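Na-translocating NADH-quinone reductase subunit C NqrC (Shewanella oneidensis, PDB 4XHF) is the flavoprotein subunit C of a membrane-bound reductase complex, whose soluble domain carries flavin mononucleotide joined covalently through its phosphate. Local coordinates at residues Lys139-Met144 and Ala220-Arg225; Val161-His166 and Asp174-Pro179; Ala198-Lys203 and Gly226-Met231. All blocks are in the same frame, centred on the assembly; numbering follows the deposited sequence.

Contact 1 of 3, residues Lys139-Met144 and Ala220-Arg225; sequences KGLWSM and ATMTGR. With FMN (flavin mononucleotide), chain E.
Leu141 meets Met222 where a turn between two strands approaches the start of helix 221-234, and flavin mononucleotide (FMN) fills the angle between them. Leu141 CD1 lies 3.9 Å from Met222 CB, while its other methyl, CD2, lies 3.6 Å from FMN C4A. Chi1 of 179°, with CG anti to the backbone N, carries Leu141 CG toward helix and flavin, and chi2 then turns CD1 to Met222 and CD2 to the flavin. Trp142 brings the edge of its indole near FMN O4, and Leu141 CG sits over one of its faces. Thr223 grips the pyrimidine end of the flavin twice: its backbone N donates to FMN O2 at 2.7 Å, and FMN N3 donates to Thr223 OG1 at 163°. The ribityl phosphate arm is held by the first turn of the helix. The Thr221 N to FMN O5' bond measures 2.9 Å, and Met222 N reaches FMN O4' almost straight at 166°. Thr221 OG1 is bonded to FMN P at 1.6 Å, a phosphoester that tethers the cofactor covalently to the chain. One shell out, the Glu168 carboxylate ties both sides together, bonding Thr223 OG1 through OE1 and Ser143 OG through OE2 and also taking the backbone N of Leu141 and of Trp142. A phosphoester-linked flavin on a helix-start threonine is the hallmark of the FMN-binding domain of NqrC and its relatives.

Contact 2 of 3, residues Val161-His166 and Asp174-Pro179; sequences VVVYEH and DFVTDP
Val163 and His166 on one side, Asp174, Val176 and Thr177 on the other, form a mainly apolar contact with one water bridge, joining the end of strand 158-165 to the loop that leads into helix 179-182. Just before His166, Tyr164 and Glu165 both face Tyr146 in a classic beta bulge. Val163 CG1 packs against Val176 CG2 at 3.9 Å, and its CB closes to 3.3 Å on Val176 O, a buried carbonyl with no polar partner in the model. That same Val176 CG2 lies over one face of the His166 imidazole, 4.1 Å from the ring centroid, in a CH-pi contact. His166 is turned into this position by chi1 of 75°, which sets CG between its own backbone N and carbonyl carbon and lays the ring across the loop. Around the ring, Thr177 CG2 approaches His166 CD2 to 3.5 Å and Asp174 CB approaches His166 CE1 to 3.4 Å, both obliquely. Water 1 lies at the ring edge, in its plane, 2.7 Å from His166 NE2 and 2.6 Å from Thr177 OG1. The other ring nitrogen, ND1, makes a weak hydrogen bond with the backbone N of Glu168, so the imidazole has a polar partner at each nitrogen. Behind the loop, Val176 also packs on Thr223 and Val227 of helix 221-234, while Val163 and His166 touch Ile145 of the adjoining strand. No direct hydrogen bond crosses the two segments: apolar packing makes up most of the contact, and the bridging water, together with the ND1 bond, probably fixes the rotation of the imidazole.

Contact 3 of 3, residues Ala198-Lys203 and Gly226-Met231; sequences AMRLVK and GVQRAM
Gln228 reaches from helix 221-234 to the short strand 200-202 and meets the strand and the residue before it, at Met199, Arg200 and Leu201. Its CG stands anti to the backbone N (chi1 -178°) and the chain stays extended at chi2, so that the amide is carried clear of the helix to the strand backbone. There Gln228 OE1 accepts the backbone N-H of Leu201, with 3.1 Å between OE1 and Leu201 N, in a nearly straight bond, 172° at the hydrogen, although the donor is tilted from the amide carbonyl plane. The aliphatic part of the glutamine is used as well: Gln228 CG rests 3.6 Å from Met199 O, and Gln228 CB is 4.0 Å from Leu201 CD1, the leucine and glutamine side chains sliding past each other in opposite directions.

Arg200 begins by pointing away from the helix, yet a bend at chi2 (-70°) folds its chain back along the strand. Arg200 CD then passes 3.9 Å from Gln228 NE2; the guanidinium and amide planes are nearly parallel, the approach is oblique, and no hydrogen bond joins the two groups. The end of the arginine is held instead by its own neighbour: Arg200 NH1 donates to Met199 O at 2.5 Å. This acceptor lies in the guanidinium plane, whereas the donor stands well above the carbonyl plane of Met199. One carbonyl thus takes the arginine bond while touching the glutamine methylene.

On the strand's other side, Arg200 and Val202 bond through their backbones to the parallel strand 213-215. Met199 and Met231 both pack on Trp185. The arrangement is a two-stranded parallel ribbon whose outer edge is met by a helix of the FMN-binding domain, Gln228 bonding an edge N-H.

How the contacts relate
Helix 221-234 connects the three contacts, all within the FMN-binding domain. Its first turn carries the flavin in contact 1, and its next turns receive strand 200-202 in contact 3; the two centres are about 10 Å apart. Leu201 CD2 packs 3.4 Å from Gly224 CA, and Lys203, at the end of contact 3, makes a long, weak ion pair with the FMN phosphate. Contact 2, its centre about 12 Å from that of contact 1, backs the helix: Val176 CG1 lies 3.5 Å from Thr223 CG2. The His166 side chain remains about 7 Å from the flavin between nearest atoms, consistent with a second-shell position next to Glu168. Val161 and Met231 link contacts 2 and 3.

Contact 1 of 3, residues Lys139-Met144 and Ala220-Arg225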
loop_
_atom_site.group_PDB
_atom_site.type_symbol
_atom_site.label_atom_id
_atom_site.label_comp_id
_atom_site.label_asym_id
_atom_site.label_seq_id
_atom_site.Cartn_x
_atom_site.Cartn_y
_atom_site.Cartn_z
ATOM N N LYS A 139 -7.529 8.621 6.195
ATOM C CA LYS A 139 -8.747 8.637 6.985
ATOM C C LYS A 139 -9.934 8.210 6.135
ATOM O O LYS A 139 -10.143 8.729 5.038
ATOM C CB LYS A 139 -8.998 10.026 7.572
ATOM C CG LYS A 139 -10.119 10.063 8.597
ATOM C CD LYS A 139 -10.691 11.460 8.751
ATOM C CE LYS A 139 -11.767 11.499 9.823
ATOM N NZ LYS A 139 -11.217 11.229 11.178
ATOM N N GLY A 140 -10.701 7.252 6.644
ATOM C CA GLY A 140 -11.960 6.879 6.028
ATOM C C GLY A 140 -13.027 7.885 6.404
ATOM O O GLY A 140 -12.900 9.075 6.110
ATOM N N LEU A 141 -14.077 7.408 7.065
ATOM C CA LEU A 141 -15.136 8.280 7.560
ATOM C C LEU A 141 -14.898 8.633 9.025
ATOM O O LEU A 141 -15.118 9.772 9.440
ATOM C CB LEU A 141 -16.507 7.617 7.387
ATOM C CG LEU A 141 -17.721 8.412 7.880
ATOM C CD1 LEU A 141 -17.824 9.773 7.204
ATOM C CD2 LEU A 141 -18.993 7.618 7.654
ATOM N N TRP A 142 -14.426 7.658 9.799
ATOM C CA TRP A 142 -14.288 7.825 11.243
ATOM C C TRP A 142 -12.912 7.443 11.766
ATOM O O TRP A 142 -12.586 7.726 12.920
ATOM C CB TRP A 142 -15.347 6.993 11.971
ATOM C CG TRP A 142 -16.734 7.463 11.711
ATOM C CD1 TRP A 142 -17.724 6.783 11.067
ATOM C CD2 TRP A 142 -17.286 8.731 12.075
ATOM N NE1 TRP A 142 -18.864 7.547 11.014
ATOM C CE2 TRP A 142 -18.619 8.749 11.626
ATOM C CE3 TRP A 142 -16.784 9.853 12.741
ATOM C CZ2 TRP A 142 -19.457 9.843 11.820
ATOM C CZ3 TRP A 142 -17.617 10.937 12.933
ATOM C CH2 TRP A 142 -18.938 10.923 12.476
ATOM N N SER A 143 -12.104 6.805 10.928
ATOM C CA SER A 143 -10.834 6.259 11.387
ATOM C C SER A 143 -9.781 6.196 10.293
ATOM O O SER A 143 -10.078 6.372 9.112
ATOM C CB SER A 143 -11.050 4.858 11.956
ATOM O OG SER A 143 -11.470 3.969 10.935
ATOM N N MET A 144 -8.547 5.939 10.712
ATOM C CA MET A 144 -7.446 5.714 9.790
ATOM C C MET A 144 -7.495 4.284 9.270
ATOM O O MET A 144 -7.717 3.341 10.031
ATOM C CB MET A 144 -6.105 5.978 10.475
ATOM C CG MET A 144 -5.899 7.416 10.945
ATOM S SD MET A 144 -6.092 8.656 9.647
ATOM C CE MET A 144 -4.999 7.998 8.397
ATOM N N ALA A 220 -22.067 2.226 2.378
ATOM C CA ALA A 220 -20.756 2.518 2.950
ATOM C C ALA A 220 -19.872 3.221 1.924
ATOM O O ALA A 220 -18.741 2.804 1.671
ATOM C CB ALA A 220 -20.094 1.240 3.429
ATOM N N THR A 221 -20.395 4.292 1.341
ATOM C CA THR A 221 -19.705 4.998 0.269
ATOM C C THR A 221 -18.579 5.884 0.796
ATOM O O THR A 221 -17.538 6.020 0.155
ATOM C CB THR A 221 -20.694 5.861 -0.538
ATOM O OG1 THR A 221 -21.766 5.038 -1.014
ATOM C CG2 THR A 221 -20.006 6.517 -1.727
ATOM N N MET A 222 -18.785 6.478 1.967
ATOM C CA MET A 222 -17.834 7.442 2.510
ATOM C C MET A 222 -16.502 6.783 2.860
ATOM O O MET A 222 -15.442 7.384 2.690
ATOM C CB MET A 222 -18.423 8.129 3.743
ATOM C CG MET A 222 -19.585 9.062 3.430
ATOM S SD MET A 222 -19.112 10.461 2.389
ATOM C CE MET A 222 -18.055 11.381 3.504
ATOM N N THR A 223 -16.561 5.547 3.350
ATOM C CA THR A 223 -15.352 4.783 3.632
ATOM C C THR A 223 -14.575 4.554 2.342
ATOM O O THR A 223 -13.357 4.727 2.301
ATOM C CB THR A 223 -15.684 3.425 4.287
ATOM O OG1 THR A 223 -16.175 3.647 5.611
ATOM C CG2 THR A 223 -14.453 2.525 4.368
ATOM N N GLY A 224 -15.292 4.169 1.293
ATOM C CA GLY A 224 -14.680 3.866 0.014
ATOM C C GLY A 224 -13.974 5.064 -0.590
ATOM O O GLY A 224 -12.897 4.927 -1.170
ATOM N N ARG A 225 -14.583 6.238 -0.457
ATOM C CA ARG A 225 -13.994 7.466 -0.977
ATOM C C ARG A 225 -12.717 7.803 -0.219
ATOM O O ARG A 225 -11.811 8.436 -0.759
ATOM C CB ARG A 225 -14.981 8.628 -0.880
ATOM C CG ARG A 225 -16.325 8.362 -1.534
ATOM C CD ARG A 225 -16.713 9.487 -2.480
ATOM N NE ARG A 225 -18.084 9.338 -2.974
ATOM C CZ ARG A 225 -19.008 10.298 -2.972
ATOM N NH1 ARG A 225 -18.737 11.514 -2.505
ATOM N NH2 ARG A 225 -20.220 10.041 -3.444
HETATM N N1 FMN E . -20.730 4.945 5.873
HETATM C C2 FMN E . -19.346 4.654 5.542
HETATM O O2 FMN E . -18.961 4.781 4.452
HETATM N N3 FMN E . -18.435 4.195 6.596
HETATM C C4 FMN E . -18.900 4.051 7.919
HETATM O O4 FMN E . -18.166 3.687 8.765
HETATM C C4A FMN E . -20.332 4.366 8.263
HETATM N N5 FMN E . -20.807 4.230 9.591
HETATM C C5A FMN E . -22.199 4.542 9.888
HETATM C C6 FMN E . -22.659 4.403 11.207
HETATM C C7 FMN E . -23.941 4.761 11.553
HETATM C C7M FMN E . -24.367 4.652 13.000
HETATM C C8 FMN E . -24.825 5.198 10.565
HETATM C C8M FMN E . -26.218 5.797 10.919
HETATM C C9 FMN E . -24.390 5.266 9.196
HETATM C C9A FMN E . -23.063 4.979 8.855
HETATM N N10 FMN E . -22.565 5.120 7.492
HETATM C C10 FMN E . -21.186 4.797 7.218
HETATM C "C1'" FMN E . -23.454 5.572 6.357
HETATM C "C2'" FMN E . -23.051 6.939 5.833
HETATM O "O2'" FMN E . -23.586 7.915 6.678
HETATM C "C3'" FMN E . -23.598 7.160 4.424
HETATM O "O3'" FMN E . -24.986 6.993 4.456
HETATM C "C4'" FMN E . -22.966 6.180 3.413
HETATM O "O4'" FMN E . -21.570 6.267 3.470
HETATM C "C5'" FMN E . -23.407 6.496 1.982
HETATM O "O5'" FMN E . -23.114 5.369 1.189
HETATM P P FMN E . -23.209 5.486 -0.403
HETATM O O1P FMN E . -23.529 6.992 -0.834
HETATM O O2P FMN E . -24.348 4.511 -0.956
#

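Contact 2 of 3, residues Val161-His166 and Asp174-Pro179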
loop_
_atom_site.group_PDB
_atom_site.type_symbol
_atom_site.label_atom_id
_atom_site.label_comp_id
_atom_site.label_asym_id
_atom_site.label_seq_id
_atom_site.Cartn_x
_atom_site.Cartn_y
_atom_site.Cartn_z
ATOM N N VAL A 161 -4.370 -5.411 -3.612
ATOM C CA VAL A 161 -4.572 -4.491 -2.503
ATOM C C VAL A 161 -4.898 -5.273 -1.237
ATOM O O VAL A 161 -5.728 -6.182 -1.258
ATOM C CB VAL A 161 -5.702 -3.494 -2.800
ATOM C CG1 VAL A 161 -5.963 -2.592 -1.598
ATOM C CG2 VAL A 161 -5.357 -2.663 -4.022
ATOM N N VAL A 162 -4.236 -4.910 -0.143
ATOM C CA VAL A 162 -4.456 -5.542 1.150
ATOM C C VAL A 162 -4.653 -4.473 2.215
ATOM O O VAL A 162 -3.745 -3.691 2.483
ATOM C CB VAL A 162 -3.270 -6.450 1.552
ATOM C CG1 VAL A 162 -3.483 -7.041 2.942
ATOM C CG2 VAL A 162 -3.076 -7.562 0.538
ATOM N N VAL A 163 -5.839 -4.442 2.813
ATOM C CA VAL A 163 -6.109 -3.573 3.955
ATOM C C VAL A 163 -6.116 -4.445 5.205
ATOM O O VAL A 163 -6.775 -5.484 5.233
ATOM C CB VAL A 163 -7.451 -2.818 3.802
ATOM C CG1 VAL A 163 -7.787 -2.018 5.055
ATOM C CG2 VAL A 163 -7.402 -1.897 2.592
ATOM N N TYR A 164 -5.375 -4.025 6.228
ATOM C CA TYR A 164 -5.170 -4.854 7.414
ATOM C C TYR A 164 -5.587 -4.176 8.722
ATOM O O TYR A 164 -5.594 -4.817 9.773
ATOM C CB TYR A 164 -3.699 -5.275 7.504
ATOM C CG TYR A 164 -2.738 -4.134 7.759
ATOM C CD1 TYR A 164 -2.484 -3.690 9.050
ATOM C CD2 TYR A 164 -2.079 -3.506 6.710
ATOM C CE1 TYR A 164 -1.609 -2.650 9.289
ATOM C CE2 TYR A 164 -1.200 -2.466 6.941
ATOM C CZ TYR A 164 -0.970 -2.044 8.235
ATOM O OH TYR A 164 -0.099 -1.011 8.484
ATOM N N GLU A 165 -5.924 -2.890 8.669
ATOM C CA GLU A 165 -6.343 -2.173 9.873
ATOM C C GLU A 165 -7.311 -1.038 9.563
ATOM O O GLU A 165 -7.152 -0.320 8.576
ATOM C CB GLU A 165 -5.124 -1.618 10.618
ATOM C CG GLU A 165 -5.479 -0.766 11.836
ATOM C CD GLU A 165 -4.261 -0.286 12.601
ATOM O OE1 GLU A 165 -3.160 -0.829 12.377
ATOM O OE2 GLU A 165 -4.403 0.640 13.427
ATOM N N HIS A 166 -8.305 -0.875 10.432
ATOM C CA HIS A 166 -9.284 0.193 10.296
ATOM C C HIS A 166 -10.085 0.331 11.583
ATOM O O HIS A 166 -9.974 -0.498 12.487
ATOM C CB HIS A 166 -10.223 -0.078 9.119
ATOM C CG HIS A 166 -11.238 -1.142 9.395
ATOM N ND1 HIS A 166 -12.502 -0.861 9.866
ATOM C CD2 HIS A 166 -11.173 -2.490 9.277
ATOM C CE1 HIS A 166 -13.174 -1.987 10.022
ATOM N NE2 HIS A 166 -12.390 -2.990 9.671
ATOM N N ASP A 174 -16.507 -1.798 7.346
ATOM C CA ASP A 174 -15.501 -2.830 7.591
ATOM C C ASP A 174 -15.327 -3.758 6.393
ATOM O O ASP A 174 -14.674 -4.796 6.491
ATOM C CB ASP A 174 -15.868 -3.648 8.831
ATOM C CG ASP A 174 -17.074 -4.537 8.609
ATOM O OD1 ASP A 174 -17.148 -5.607 9.252
ATOM O OD2 ASP A 174 -17.950 -4.170 7.796
ATOM N N PHE A 175 -15.912 -3.380 5.261
ATOM C CA PHE A 175 -15.753 -4.138 4.027
ATOM C C PHE A 175 -14.320 -4.074 3.518
ATOM O O PHE A 175 -13.879 -4.947 2.772
ATOM C CB PHE A 175 -16.698 -3.609 2.948
ATOM C CG PHE A 175 -16.363 -2.220 2.476
ATOM C CD1 PHE A 175 -15.462 -2.023 1.445
ATOM C CD2 PHE A 175 -16.952 -1.114 3.062
ATOM C CE1 PHE A 175 -15.152 -0.752 1.010
ATOM C CE2 PHE A 175 -16.648 0.162 2.631
ATOM C CZ PHE A 175 -15.745 0.342 1.603
ATOM N N VAL A 176 -13.601 -3.028 3.916
ATOM C CA VAL A 176 -12.263 -2.764 3.392
ATOM C C VAL A 176 -11.308 -3.933 3.616
ATOM O O VAL A 176 -10.374 -4.125 2.843
ATOM C CB VAL A 176 -11.654 -1.491 4.021
ATOM C CG1 VAL A 176 -12.409 -0.258 3.559
ATOM C CG2 VAL A 176 -11.653 -1.579 5.540
ATOM N N THR A 177 -11.551 -4.719 4.661
ATOM C CA THR A 177 -10.704 -5.872 4.966
ATOM C C THR A 177 -11.235 -7.169 4.347
ATOM O O THR A 177 -10.592 -8.212 4.442
ATOM C CB THR A 177 -10.563 -6.074 6.489
ATOM O OG1 THR A 177 -11.858 -6.250 7.078
ATOM C CG2 THR A 177 -9.877 -4.874 7.124
ATOM N N ASP A 178 -12.403 -7.098 3.715
ATOM C CA ASP A 178 -13.010 -8.260 3.067
ATOM C C ASP A 178 -12.268 -8.599 1.776
ATOM O O ASP A 178 -12.246 -7.786 0.850
ATOM C CB ASP A 178 -14.490 -7.991 2.769
ATOM C CG ASP A 178 -15.228 -9.224 2.268
ATOM O OD1 ASP A 178 -14.577 -10.253 1.991
ATOM O OD2 ASP A 178 -16.469 -9.156 2.141
ATOM N N PRO A 179 -11.661 -9.798 1.706
ATOM C CA PRO A 179 -10.944 -10.199 0.489
ATOM C C PRO A 179 -11.811 -10.182 -0.766
ATOM O O PRO A 179 -11.293 -9.957 -1.859
ATOM C CB PRO A 179 -10.497 -11.628 0.806
ATOM C CG PRO A 179 -10.405 -11.671 2.275
ATOM C CD PRO A 179 -11.526 -10.815 2.764
HETATM O O HOH W 1 -12.285 -5.701 9.532
#

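Contact 3 of 3, residues Ala198-Lys203 and Gly226-Met231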
loop_
_atom_site.group_PDB
_atom_site.type_symbol
_atom_site.label_atom_id
_atom_site.label_comp_id
_atom_site.label_asym_id
_atom_site.label_seq_id
_atom_site.Cartn_x
_atom_site.Cartn_y
_atom_site.Cartn_z
ATOM N N ALA A 198 -6.623 8.307 -11.650
ATOM C CA ALA A 198 -7.913 8.135 -12.317
ATOM C C ALA A 198 -8.868 7.181 -11.600
ATOM O O ALA A 198 -10.033 7.069 -11.986
ATOM C CB ALA A 198 -7.685 7.651 -13.745
ATOM N N MET A 199 -8.389 6.490 -10.569
ATOM C CA MET A 199 -9.227 5.530 -9.851
ATOM C C MET A 199 -10.426 6.212 -9.196
ATOM O O MET A 199 -10.274 7.201 -8.481
ATOM C CB MET A 199 -8.417 4.787 -8.787
ATOM C CG MET A 199 -7.358 3.846 -9.336
ATOM S SD MET A 199 -8.002 2.448 -10.276
ATOM C CE MET A 199 -8.982 1.588 -9.050
ATOM N N ARG A 200 -11.613 5.671 -9.454
ATOM C CA ARG A 200 -12.850 6.166 -8.860
ATOM C C ARG A 200 -13.711 4.995 -8.410
ATOM O O ARG A 200 -13.878 4.026 -9.152
ATOM C CB ARG A 200 -13.632 7.028 -9.857
ATOM C CG ARG A 200 -12.882 8.241 -10.376
ATOM C CD ARG A 200 -12.694 9.290 -9.298
ATOM N NE ARG A 200 -11.953 10.449 -9.794
ATOM C CZ ARG A 200 -10.626 10.544 -9.821
ATOM N NH1 ARG A 200 -9.864 9.550 -9.381
ATOM N NH2 ARG A 200 -10.055 11.644 -10.294
ATOM N N LEU A 201 -14.253 5.077 -7.198
ATOM C CA LEU A 201 -15.202 4.071 -6.735
ATOM C C LEU A 201 -16.581 4.363 -7.314
ATOM O O LEU A 201 -17.077 5.485 -7.224
ATOM C CB LEU A 201 -15.253 4.023 -5.209
ATOM C CG LEU A 201 -14.349 2.947 -4.605
ATOM C CD1 LEU A 201 -12.883 3.327 -4.751
ATOM C CD2 LEU A 201 -14.704 2.706 -3.155
ATOM N N VAL A 202 -17.184 3.338 -7.909
ATOM C CA VAL A 202 -18.396 3.494 -8.704
ATOM C C VAL A 202 -19.566 2.744 -8.087
ATOM O O VAL A 202 -19.419 1.609 -7.633
ATOM C CB VAL A 202 -18.179 2.986 -10.145
ATOM C CG1 VAL A 202 -19.432 3.174 -10.989
ATOM C CG2 VAL A 202 -16.993 3.692 -10.783
ATOM N N LYS A 203 -20.733 3.379 -8.095
ATOM C CA LYS A 203 -21.939 2.777 -7.542
ATOM C C LYS A 203 -22.769 2.112 -8.635
ATOM O O LYS A 203 -23.528 1.182 -8.370
ATOM C CB LYS A 203 -22.778 3.833 -6.810
ATOM C CG LYS A 203 -22.127 4.372 -5.538
ATOM C CD LYS A 203 -23.120 5.132 -4.662
ATOM C CE LYS A 203 -23.335 6.558 -5.144
ATOM N NZ LYS A 203 -24.296 7.296 -4.275
ATOM N N GLY A 226 -12.652 7.378 1.038
ATOM C CA GLY A 226 -11.464 7.573 1.845
ATOM C C GLY A 226 -10.303 6.758 1.308
ATOM O O GLY A 226 -9.195 7.268 1.151
ATOM N N VAL A 227 -10.566 5.485 1.023
ATOM C CA VAL A 227 -9.563 4.600 0.437
ATOM C C VAL A 227 -9.111 5.167 -0.896
ATOM O O VAL A 227 -7.930 5.132 -1.235
ATOM C CB VAL A 227 -10.115 3.174 0.234
ATOM C CG1 VAL A 227 -9.084 2.277 -0.455
ATOM C CG2 VAL A 227 -10.533 2.580 1.566
ATOM N N GLN A 228 -10.070 5.694 -1.644
ATOM C CA GLN A 228 -9.796 6.311 -2.930
ATOM C C GLN A 228 -8.845 7.492 -2.761
ATOM O O GLN A 228 -7.877 7.636 -3.508
ATOM C CB GLN A 228 -11.106 6.759 -3.576
ATOM C CG GLN A 228 -10.975 7.390 -4.948
ATOM C CD GLN A 228 -12.230 8.126 -5.340
ATOM O OE1 GLN A 228 -13.285 7.521 -5.541
ATOM N NE2 GLN A 228 -12.127 9.446 -5.440
ATOM N N ARG A 229 -9.119 8.326 -1.763
ATOM C CA ARG A 229 -8.290 9.493 -1.487
ATOM C C ARG A 229 -6.940 9.091 -0.903
ATOM O O ARG A 229 -5.939 9.779 -1.103
ATOM C CB ARG A 229 -9.018 10.442 -0.535
ATOM C CG ARG A 229 -10.134 11.228 -1.202
ATOM C CD ARG A 229 -10.861 12.127 -0.219
ATOM N NE ARG A 229 -12.315 12.016 -0.357
ATOM C CZ ARG A 229 -13.141 11.537 0.574
ATOM N NH1 ARG A 229 -12.689 11.116 1.752
ATOM N NH2 ARG A 229 -14.442 11.487 0.325
ATOM N N ALA A 230 -6.918 7.973 -0.186
ATOM C CA ALA A 230 -5.679 7.457 0.380
ATOM C C ALA A 230 -4.701 7.109 -0.733
ATOM O O ALA A 230 -3.530 7.478 -0.680
ATOM C CB ALA A 230 -5.954 6.242 1.246
ATOM N N MET A 231 -5.191 6.404 -1.745
ATOM C CA MET A 231 -4.359 6.046 -2.884
ATOM C C MET A 231 -4.008 7.275 -3.716
ATOM O O MET A 231 -2.903 7.370 -4.247
ATOM C CB MET A 231 -5.061 5.004 -3.752
ATOM C CG MET A 231 -5.096 3.623 -3.126
ATOM S SD MET A 231 -5.925 2.424 -4.178
ATOM C CE MET A 231 -6.056 1.029 -3.064
#